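Side-chain contacts in putative 4-amino-4-deoxychorismate lyase (Thermus thermophilus, PDB 2ZGI), which probably acts as a pyridoxal-5'-phosphate-dependent lyase of the class-IV aminotransferase family, perhaps on 4-amino-4-deoxychorismate: residues D[67-72]-D[92-97]; D[76-81]-D[241-246]; D[38-43]-D[185-190]; D[165-168]-D[173-176]. One frame throughout, in Å; residues are numbered along the deposited sequence.

Contact 1: D[67-72]-D[92-97]; sequences EALLRA and SEARPY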
# COMPACT_ATOMS: atom_id res chain seq x y z
N GLU D 67 42.89 14.41 -10.59
CA GLU D 67 44.35 14.28 -10.81
C GLU D 67 45.07 13.82 -9.55
O GLU D 67 45.89 12.89 -9.60
CB GLU D 67 44.99 15.60 -11.25
CG GLU D 67 44.21 16.44 -12.26
CD GLU D 67 44.92 17.74 -12.62
OE1 GLU D 67 46.17 17.78 -12.44
OE2 GLU D 67 44.22 18.71 -13.07
N ALA D 68 44.76 14.46 -8.43
CA ALA D 68 45.34 14.12 -7.14
C ALA D 68 45.04 12.67 -6.75
O ALA D 68 45.94 11.95 -6.28
CB ALA D 68 44.85 15.07 -6.05
N LEU D 69 43.79 12.25 -6.94
CA LEU D 69 43.40 10.90 -6.57
C LEU D 69 44.16 9.87 -7.39
O LEU D 69 44.67 8.88 -6.85
CB LEU D 69 41.88 10.70 -6.69
CG LEU D 69 40.95 11.56 -5.83
CD1 LEU D 69 39.50 11.34 -6.19
CD2 LEU D 69 41.18 11.32 -4.31
N LEU D 70 44.20 10.09 -8.69
CA LEU D 70 44.89 9.21 -9.64
C LEU D 70 46.41 9.14 -9.37
O LEU D 70 47.04 8.08 -9.55
CB LEU D 70 44.64 9.68 -11.06
CG LEU D 70 43.53 9.04 -11.91
CD1 LEU D 70 42.51 8.24 -11.15
CD2 LEU D 70 42.85 10.04 -12.83
N ARG D 71 46.98 10.26 -8.96
CA ARG D 71 48.38 10.31 -8.56
C ARG D 71 48.67 9.49 -7.31
O ARG D 71 49.75 8.93 -7.19
CB ARG D 71 48.84 11.75 -8.41
CG ARG D 71 49.17 12.33 -9.78
CD ARG D 71 49.12 13.82 -9.84
NE ARG D 71 49.52 14.28 -11.18
CZ ARG D 71 50.10 15.45 -11.43
NH1 ARG D 71 50.36 16.29 -10.43
NH2 ARG D 71 50.42 15.78 -12.68
N ALA D 72 47.68 9.39 -6.43
CA ALA D 72 47.83 8.64 -5.19
C ALA D 72 47.81 7.13 -5.40
O ALA D 72 48.24 6.38 -4.52
CB ALA D 72 46.75 9.04 -4.20
N SER D 92 35.65 14.14 -2.94
CA SER D 92 36.20 13.30 -4.00
C SER D 92 37.11 12.29 -3.33
O SER D 92 37.95 12.64 -2.48
CB SER D 92 36.98 14.14 -5.03
OG SER D 92 36.14 15.17 -5.56
N GLU D 93 36.89 11.02 -3.68
CA GLU D 93 37.66 9.94 -3.05
C GLU D 93 37.91 8.78 -3.99
O GLU D 93 37.18 8.58 -4.97
CB GLU D 93 36.92 9.44 -1.81
CG GLU D 93 35.47 9.18 -2.05
CD GLU D 93 34.74 8.95 -0.76
OE1 GLU D 93 33.93 9.84 -0.39
OE2 GLU D 93 35.03 7.90 -0.11
N ALA D 94 38.95 8.01 -3.68
CA ALA D 94 39.37 6.89 -4.50
C ALA D 94 39.90 5.81 -3.62
O ALA D 94 40.59 6.06 -2.62
CB ALA D 94 40.45 7.32 -5.50
N ARG D 95 39.58 4.59 -4.00
CA ARG D 95 40.11 3.46 -3.29
C ARG D 95 40.28 2.32 -4.30
O ARG D 95 39.60 2.29 -5.35
CB ARG D 95 39.18 3.05 -2.14
CG ARG D 95 37.95 2.30 -2.58
CD ARG D 95 36.89 2.33 -1.54
NE ARG D 95 35.76 1.51 -1.92
CZ ARG D 95 34.54 1.66 -1.42
NH1 ARG D 95 34.30 2.62 -0.53
NH2 ARG D 95 33.56 0.86 -1.82
N PRO D 96 41.18 1.37 -3.97
CA PRO D 96 41.40 0.20 -4.80
C PRO D 96 40.07 -0.51 -5.07
O PRO D 96 39.24 -0.62 -4.16
CB PRO D 96 42.26 -0.69 -3.90
CG PRO D 96 41.80 -0.33 -2.48
CD PRO D 96 41.75 1.19 -2.61
N TYR D 97 39.88 -0.96 -6.31
CA TYR D 97 38.69 -1.71 -6.70
C TYR D 97 39.03 -3.19 -6.68
O TYR D 97 40.12 -3.58 -7.12
CB TYR D 97 38.24 -1.26 -8.11
CG TYR D 97 37.09 -2.06 -8.73
CD1 TYR D 97 35.77 -1.64 -8.60
CD2 TYR D 97 37.34 -3.21 -9.48
CE1 TYR D 97 34.72 -2.36 -9.17
CE2 TYR D 97 36.30 -3.94 -10.06
CZ TYR D 97 35.00 -3.51 -9.91
OH TYR D 97 33.97 -4.23 -10.48
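Leu69 reaches down from its helix onto the strand and lays its branched end over the peptide joining Ser92 to Glu93. CD1 comes from above the flat face of that peptide, 3.6 Å from Glu93 N, while CD2 lies 3.9 Å from Ser92 O. Both methyls thus rest on one face of the peptide, CD1 over its nitrogen and CD2 toward its oxygen. The root of the side chain, Leu69 CB, meets Ala94 CB at 3.9 Å; at the tip, Leu69 CD1 is also 3.9 Å from Ser92 CB. Two torsions produce this reach, CG being anti to the carbonyl carbon (chi1 -62°) and CD1 continuing the chain in extended form (chi2 174°).

Ser92 and Ala94, two apart, send their CB atoms to the helix side, and both are small enough to let the leucine settle between them onto the backbone, whereas Glu93 points its CB the other way. The hydroxyl of Ser92 is hydrogen-bonded to Asp65 of the same helix, so the polar end of this buried serine is satisfied beside an apolar contact.

Over segments 67-72 and 92-96 the axes run nearly parallel, at 19°, and approach to 8.3 Å. Helix 59-72 thus covers one face of the antiparallel sheet, where Ala94 also meets Leu81 and Ser92 meets Phe83 on adjacent strand 78-86. Strand 89-96 is outermost within its own chain, but Ser92 and Glu93 pair with a strand of the second subunit, so the sheet continues across the interface.

Contact 2: D[76-81]-D[241-246]; sequences APCLRL and PACYTE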
# COMPACT_ATOMS: atom_id res chain seq x y z
N ALA D 76 47.53 0.96 -9.07
CA ALA D 76 46.26 0.24 -8.92
C ALA D 76 45.68 -0.15 -10.29
O ALA D 76 45.51 0.71 -11.17
CB ALA D 76 45.28 1.09 -8.13
N PRO D 77 45.40 -1.46 -10.49
CA PRO D 77 44.80 -1.94 -11.73
C PRO D 77 43.46 -1.26 -11.99
O PRO D 77 43.18 -0.83 -13.11
CB PRO D 77 44.60 -3.45 -11.50
CG PRO D 77 45.32 -3.79 -10.25
CD PRO D 77 45.82 -2.56 -9.59
N CYS D 78 42.64 -1.16 -10.95
CA CYS D 78 41.39 -0.42 -11.02
C CYS D 78 41.12 0.29 -9.72
O CYS D 78 41.68 -0.07 -8.68
CB CYS D 78 40.23 -1.37 -11.32
SG CYS D 78 40.41 -2.23 -12.90
N LEU D 79 40.27 1.31 -9.80
CA LEU D 79 39.90 2.16 -8.69
C LEU D 79 38.40 2.32 -8.68
O LEU D 79 37.77 2.26 -9.73
CB LEU D 79 40.53 3.55 -8.86
CG LEU D 79 42.05 3.60 -8.72
CD1 LEU D 79 42.57 4.97 -9.15
CD2 LEU D 79 42.43 3.33 -7.27
N ARG D 80 37.84 2.48 -7.49
CA ARG D 80 36.48 2.95 -7.33
C ARG D 80 36.56 4.39 -6.85
O ARG D 80 37.25 4.71 -5.86
CB ARG D 80 35.71 2.09 -6.31
CG ARG D 80 34.21 2.40 -6.24
CD ARG D 80 33.71 2.16 -4.81
NE ARG D 80 32.35 2.60 -4.54
CZ ARG D 80 32.02 3.64 -3.78
NH1 ARG D 80 32.96 4.40 -3.22
NH2 ARG D 80 30.74 3.94 -3.58
N LEU D 81 35.86 5.27 -7.56
CA LEU D 81 35.89 6.67 -7.25
C LEU D 81 34.52 7.10 -6.83
O LEU D 81 33.51 6.53 -7.27
CB LEU D 81 36.30 7.49 -8.51
CG LEU D 81 37.56 7.07 -9.26
CD1 LEU D 81 37.63 7.76 -10.64
CD2 LEU D 81 38.73 7.52 -8.41
N PRO D 241 34.36 -5.76 -15.96
CA PRO D 241 35.43 -4.90 -15.46
C PRO D 241 36.80 -5.46 -15.81
O PRO D 241 37.04 -6.66 -15.62
CB PRO D 241 35.21 -4.94 -13.94
CG PRO D 241 33.75 -5.16 -13.80
CD PRO D 241 33.42 -6.15 -14.89
N ALA D 242 37.67 -4.61 -16.34
CA ALA D 242 39.03 -5.03 -16.69
C ALA D 242 39.98 -5.03 -15.49
O ALA D 242 41.01 -4.35 -15.50
CB ALA D 242 39.57 -4.16 -17.84
N CYS D 243 39.66 -5.81 -14.46
CA CYS D 243 40.28 -5.63 -13.15
C CYS D 243 40.83 -6.89 -12.46
O CYS D 243 41.06 -6.87 -11.26
CB CYS D 243 39.28 -4.92 -12.22
SG CYS D 243 38.72 -3.35 -12.89
N TYR D 244 41.02 -7.97 -13.20
CA TYR D 244 41.61 -9.21 -12.64
C TYR D 244 43.15 -9.18 -12.66
O TYR D 244 43.74 -8.53 -13.52
CB TYR D 244 41.06 -10.45 -13.36
CG TYR D 244 39.55 -10.57 -13.20
CD1 TYR D 244 38.99 -11.12 -12.02
CD2 TYR D 244 38.68 -10.12 -14.19
CE1 TYR D 244 37.61 -11.22 -11.86
CE2 TYR D 244 37.30 -10.21 -14.03
CZ TYR D 244 36.77 -10.77 -12.86
OH TYR D 244 35.40 -10.85 -12.71
N THR D 245 43.81 -9.88 -11.72
CA THR D 245 45.29 -9.78 -11.59
C THR D 245 46.03 -10.07 -12.90
O THR D 245 45.87 -11.16 -13.48
CB THR D 245 45.86 -10.63 -10.45
OG1 THR D 245 45.26 -11.93 -10.48
CG2 THR D 245 45.59 -9.97 -9.10
N GLU D 246 46.85 -9.09 -13.32
CA GLU D 246 47.42 -8.96 -14.68
C GLU D 246 47.64 -10.26 -15.49
O GLU D 246 48.76 -10.77 -15.60
CB GLU D 246 48.70 -8.09 -14.67
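A disulfide closes this contact, joining residues 165 positions apart: Cys78 SG and Cys243 SG are bonded at 2.0 Å. The torsion about the S-S bond is -95°, near the right angle that relaxed disulfides adopt, and its sign makes the bridge left-handed. Each sulfur stands beside its own backbone N, anti to the carbonyl carbon (chi1 -61° for Cys78 and -57° for Cys243), so the two side chains enter the bridge in matching fashion. The link leaves Cys78 CB 3.8 Å from Cys243 CB, and both cysteines are buried.

Beside it the carbonyl of Ala242 approaches the bridge, its O atom 3.4 Å from Cys78 SG. Ala242 is the centre of an inverse gamma turn, whose weak bond runs from Cys243 N to Pro241 O at 3.0 Å; this tight bend directs the chain into Cys243.

The bridge ties the C-terminal tail, which follows helix 233-239, to the start of strand 78-86. That strand lies between strands 24-31 and 89-96; Glu31 of the former accepts a hydrogen bond from Ala242 N, and Tyr97, just past the latter, packs against Cys78, Pro241 and Cys243.

Contact 3: D[38-43]-D[185-190]; sequences LEEHLA and REKVAE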
# COMPACT_ATOMS: atom_id res chain seq x y z
N LEU D 38 33.59 9.40 -17.65
CA LEU D 38 33.76 10.57 -16.78
C LEU D 38 32.83 11.72 -17.17
O LEU D 38 32.23 12.36 -16.31
CB LEU D 38 35.24 11.03 -16.77
CG LEU D 38 35.55 12.31 -15.96
CD1 LEU D 38 35.22 12.09 -14.48
CD2 LEU D 38 37.03 12.76 -16.13
N GLU D 39 32.72 11.97 -18.48
CA GLU D 39 31.80 12.98 -19.00
C GLU D 39 30.36 12.75 -18.54
O GLU D 39 29.71 13.66 -18.07
CB GLU D 39 31.83 13.01 -20.52
CG GLU D 39 31.10 14.21 -21.10
CD GLU D 39 31.49 14.52 -22.54
OE1 GLU D 39 31.65 13.57 -23.35
OE2 GLU D 39 31.63 15.73 -22.85
N GLU D 40 29.88 11.52 -18.69
CA GLU D 40 28.51 11.18 -18.30
C GLU D 40 28.28 11.33 -16.79
O GLU D 40 27.22 11.81 -16.37
CB GLU D 40 28.17 9.76 -18.75
CG GLU D 40 27.97 9.62 -20.28
CD GLU D 40 29.25 9.26 -21.04
OE1 GLU D 40 30.36 9.29 -20.45
OE2 GLU D 40 29.14 8.97 -22.25
N HIS D 41 29.28 10.96 -15.98
CA HIS D 41 29.15 11.04 -14.51
C HIS D 41 29.11 12.50 -14.08
O HIS D 41 28.32 12.90 -13.21
CB HIS D 41 30.30 10.31 -13.81
CG HIS D 41 30.13 8.83 -13.80
ND1 HIS D 41 29.37 8.18 -12.86
CD2 HIS D 41 30.62 7.87 -14.62
CE1 HIS D 41 29.40 6.88 -13.09
NE2 HIS D 41 30.14 6.66 -14.16
N LEU D 42 29.96 13.33 -14.69
CA LEU D 42 29.95 14.75 -14.28
C LEU D 42 28.69 15.48 -14.75
O LEU D 42 28.17 16.34 -14.06
CB LEU D 42 31.24 15.47 -14.71
CG LEU D 42 32.52 14.89 -14.08
CD1 LEU D 42 33.79 15.63 -14.57
CD2 LEU D 42 32.44 14.88 -12.55
N ALA D 43 28.22 15.13 -15.94
CA ALA D 43 26.94 15.63 -16.47
C ALA D 43 25.78 15.25 -15.55
O ALA D 43 25.00 16.09 -15.14
CB ALA D 43 26.71 15.08 -17.86
N ARG D 185 23.44 1.30 -17.62
CA ARG D 185 22.29 0.79 -18.36
C ARG D 185 22.17 1.42 -19.76
O ARG D 185 22.03 0.71 -20.78
CB ARG D 185 21.01 1.02 -17.57
CG ARG D 185 19.84 0.31 -18.20
CD ARG D 185 18.77 -0.04 -17.19
NE ARG D 185 18.22 1.15 -16.54
CZ ARG D 185 17.22 1.10 -15.67
NH1 ARG D 185 16.67 -0.08 -15.37
NH2 ARG D 185 16.77 2.23 -15.13
N GLU D 186 22.23 2.74 -19.81
CA GLU D 186 22.23 3.46 -21.09
C GLU D 186 23.33 3.01 -22.05
O GLU D 186 23.11 2.87 -23.26
CB GLU D 186 22.26 4.97 -20.84
CG GLU D 186 20.97 5.48 -20.15
CD GLU D 186 19.70 5.17 -20.95
OE1 GLU D 186 19.73 5.20 -22.22
OE2 GLU D 186 18.67 4.88 -20.29
N LYS D 187 24.52 2.76 -21.52
CA LYS D 187 25.61 2.24 -22.30
C LYS D 187 25.29 0.83 -22.77
O LYS D 187 25.56 0.49 -23.92
CB LYS D 187 26.93 2.26 -21.51
CG LYS D 187 27.40 3.64 -21.04
CD LYS D 187 27.29 4.73 -22.11
CE LYS D 187 28.16 5.92 -21.73
NZ LYS D 187 28.63 6.67 -22.89
N VAL D 188 24.71 0.01 -21.89
CA VAL D 188 24.35 -1.36 -22.27
C VAL D 188 23.30 -1.34 -23.41
O VAL D 188 23.44 -2.08 -24.39
CB VAL D 188 23.92 -2.23 -21.08
CG1 VAL D 188 23.34 -3.55 -21.57
CG2 VAL D 188 25.12 -2.52 -20.16
N ALA D 189 22.30 -0.48 -23.27
CA ALA D 189 21.29 -0.27 -24.30
C ALA D 189 21.95 0.06 -25.65
O ALA D 189 21.71 -0.63 -26.67
CB ALA D 189 20.35 0.86 -23.88
N GLU D 190 22.81 1.06 -25.62
CA GLU D 190 23.57 1.53 -26.79
C GLU D 190 24.29 0.38 -27.50
O GLU D 190 24.13 0.19 -28.70
CB GLU D 190 24.56 2.61 -26.36
CG GLU D 190 25.01 3.51 -27.48
CD GLU D 190 26.33 4.20 -27.20
OE1 GLU D 190 27.04 3.81 -26.23
OE2 GLU D 190 26.68 5.13 -27.97
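The carboxylate of Glu40 receives Lys187 on one face: both CE and NZ of the lysine lie above the same side of its plane. OE2 is the oxygen engaged, whereas OE1 stays 4.0 Å from Lys187 NZ, so the ammonium does not fork between the two. This is a salt bridge and hydrogen bond from Lys187 NZ to Glu40 OE2, but the modelled 2.4 Å is too short to take literally. A second flat group, the ring of Trp37, holds the lysine by a cation-pi interaction.

The side chains cross obliquely between two helices whose nearest CA atoms, those of Glu40 and Lys187, are 10.2 Å apart. Two long side chains suit a separation of this size. The bend of Glu40 at chi2 (91°) swings its carboxylate toward Lys187; the lysine bends early and then runs out nearly extended, bringing its amino end to the carboxylate.

With an alanine here in place of Glu40, Lys187 would probably lose its anionic mate on the facing helix and be freer to swing about Trp37.

Helix 183-194 begins with Ile183 and Thr184, which bind the cofactor, and the side chain of Lys187 is about 8 Å from the bound pyridoxal-5'-phosphate. The ion pair joins two helices near this pocket at a partly exposed place, and the proximity of opposite charges would be expected to favour a protonated lysine and an ionised glutamate.

Contact 4: D[165-168]-D[173-176]; sequences PLLF and LYLL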
# COMPACT_ATOMS: atom_id res chain seq x y z
N PRO D 165 18.14 -2.67 -13.05
CA PRO D 165 17.73 -3.95 -13.62
C PRO D 165 17.28 -3.86 -15.09
O PRO D 165 16.67 -2.86 -15.51
CB PRO D 165 16.60 -4.40 -12.68
CG PRO D 165 16.06 -3.15 -12.14
CD PRO D 165 17.18 -2.16 -12.06
N LEU D 166 17.63 -4.89 -15.85
CA LEU D 166 17.21 -5.02 -17.25
C LEU D 166 16.57 -6.38 -17.45
O LEU D 166 16.92 -7.35 -16.78
CB LEU D 166 18.41 -4.93 -18.20
CG LEU D 166 19.23 -3.64 -18.35
CD1 LEU D 166 20.36 -3.56 -17.33
CD2 LEU D 166 19.84 -3.65 -19.73
N LEU D 167 15.65 -6.46 -18.42
CA LEU D 167 14.98 -7.71 -18.76
C LEU D 167 15.22 -8.05 -20.23
O LEU D 167 15.06 -7.20 -21.10
CB LEU D 167 13.48 -7.57 -18.50
CG LEU D 167 12.59 -8.80 -18.75
CD1 LEU D 167 12.89 -9.90 -17.77
CD2 LEU D 167 11.13 -8.38 -18.67
N PHE D 168 15.61 -9.29 -20.50
CA PHE D 168 15.80 -9.74 -21.87
C PHE D 168 14.91 -10.93 -22.18
O PHE D 168 14.97 -11.96 -21.52
CB PHE D 168 17.26 -10.11 -22.16
CG PHE D 168 17.51 -10.52 -23.59
CD1 PHE D 168 17.64 -9.55 -24.58
CD2 PHE D 168 17.57 -11.86 -23.95
CE1 PHE D 168 17.86 -9.93 -25.92
CE2 PHE D 168 17.79 -12.24 -25.27
CZ PHE D 168 17.94 -11.26 -26.26
N LEU D 173 15.67 -6.14 -25.37
CA LEU D 173 16.15 -5.75 -24.05
C LEU D 173 15.29 -4.61 -23.54
O LEU D 173 15.19 -3.55 -24.17
CB LEU D 173 17.61 -5.30 -24.14
CG LEU D 173 18.36 -4.91 -22.86
CD1 LEU D 173 18.80 -6.12 -22.06
CD2 LEU D 173 19.56 -4.05 -23.25
N TYR D 174 14.66 -4.83 -22.39
CA TYR D 174 13.85 -3.82 -21.72
C TYR D 174 14.60 -3.15 -20.58
O TYR D 174 15.21 -3.83 -19.75
CB TYR D 174 12.58 -4.46 -21.16
CG TYR D 174 11.79 -5.16 -22.23
CD1 TYR D 174 10.86 -4.46 -23.01
CD2 TYR D 174 11.97 -6.53 -22.48
CE1 TYR D 174 10.12 -5.11 -24.00
CE2 TYR D 174 11.24 -7.18 -23.48
CZ TYR D 174 10.32 -6.46 -24.23
OH TYR D 174 9.59 -7.11 -25.21
N LEU D 175 14.55 -1.83 -20.56
CA LEU D 175 15.04 -1.07 -19.41
C LEU D 175 13.86 -0.72 -18.52
O LEU D 175 12.85 -0.13 -18.97
CB LEU D 175 15.80 0.19 -19.85
CG LEU D 175 16.76 0.12 -21.05
CD1 LEU D 175 17.65 1.36 -21.05
CD2 LEU D 175 17.61 -1.17 -21.10
N LEU D 176 13.97 -1.11 -17.25
CA LEU D 176 12.85 -0.98 -16.33
C LEU D 176 12.80 0.47 -15.85
O LEU D 176 13.79 0.96 -15.30
CB LEU D 176 13.02 -1.93 -15.13
CG LEU D 176 12.47 -3.36 -15.25
CD1 LEU D 176 12.99 -4.09 -16.47
CD2 LEU D 176 12.81 -4.16 -14.00
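Leu166 is the bump and Leu173 the fork that receives it: the methyl Leu166 CD2 sits 3.6 Å from both Leu173 CD1 and Leu173 CD2. The same methyl also presses on Leu175 CD2 at 3.6 Å, filling the hollow between two opposing leucines. Leu166 and Leu175 lie side by side, pointing the same way, while Leu173 crosses Leu166 at a slant. Leu173 gets there with CG anti to the backbone N (chi1 -177°), which carries its fork along the sheet toward Leu166. An alanine in place of Leu173 would probably open a gap beside Leu166 CD2.

The strands form an antiparallel beta hairpin, 164-169 with 172-176, within the mixed sheet. Within these segments Leu167 and Tyr174 form the hydrogen-bonded pair: Leu167 N reaches Tyr174 O at 3.0 Å and Tyr174 N reaches Leu167 O at 2.7 Å, both nearly straight. Leu166-Leu175 and Phe168-Leu173 flank it as non-hydrogen-bonded pairs. Helix 183-194 covers the face of Leu166, Phe168, Leu173 and Leu175, where Arg185 touches Leu166 and Leu175 and Ala192 touches Leu173.

On the face of Leu167 and Tyr174, the tyrosine ring turns its edge to the carbonyl, CD2 being 3.4 Å from Leu167 O, and Phe204 meets both side chains. Leu176 splits its branches: CD1 lies 4.1 Å from Leu167 CB, and CD2 rests 3.9 Å from Pro165 CG, the two side chains crossing at about a right angle.

How the contacts relate
Contacts 1 and 2 share the antiparallel sheet in which strands 78-86 and 89-96 are neighbours; their centres are 12 Å apart, and backbone hydrogen bonds join Arg95 to Arg80 and Tyr97 to Cys78. Contact 4 belongs to the other, mixed sheet, its centre 33 Å from that of contact 1 on the far side of the chain's centre. Contact 3 bridges these halves: helix 38-51 packs on helix 59-72, which covers the first sheet, while Arg185 is hydrogen-bonded to Pro165 O in contact 4. Along the chain, contact 3 encloses contacts 1 and 4 and interlaces with contact 2. This agrees with the two-part class-IV aminotransferase fold, which holds its cofactor between the halves.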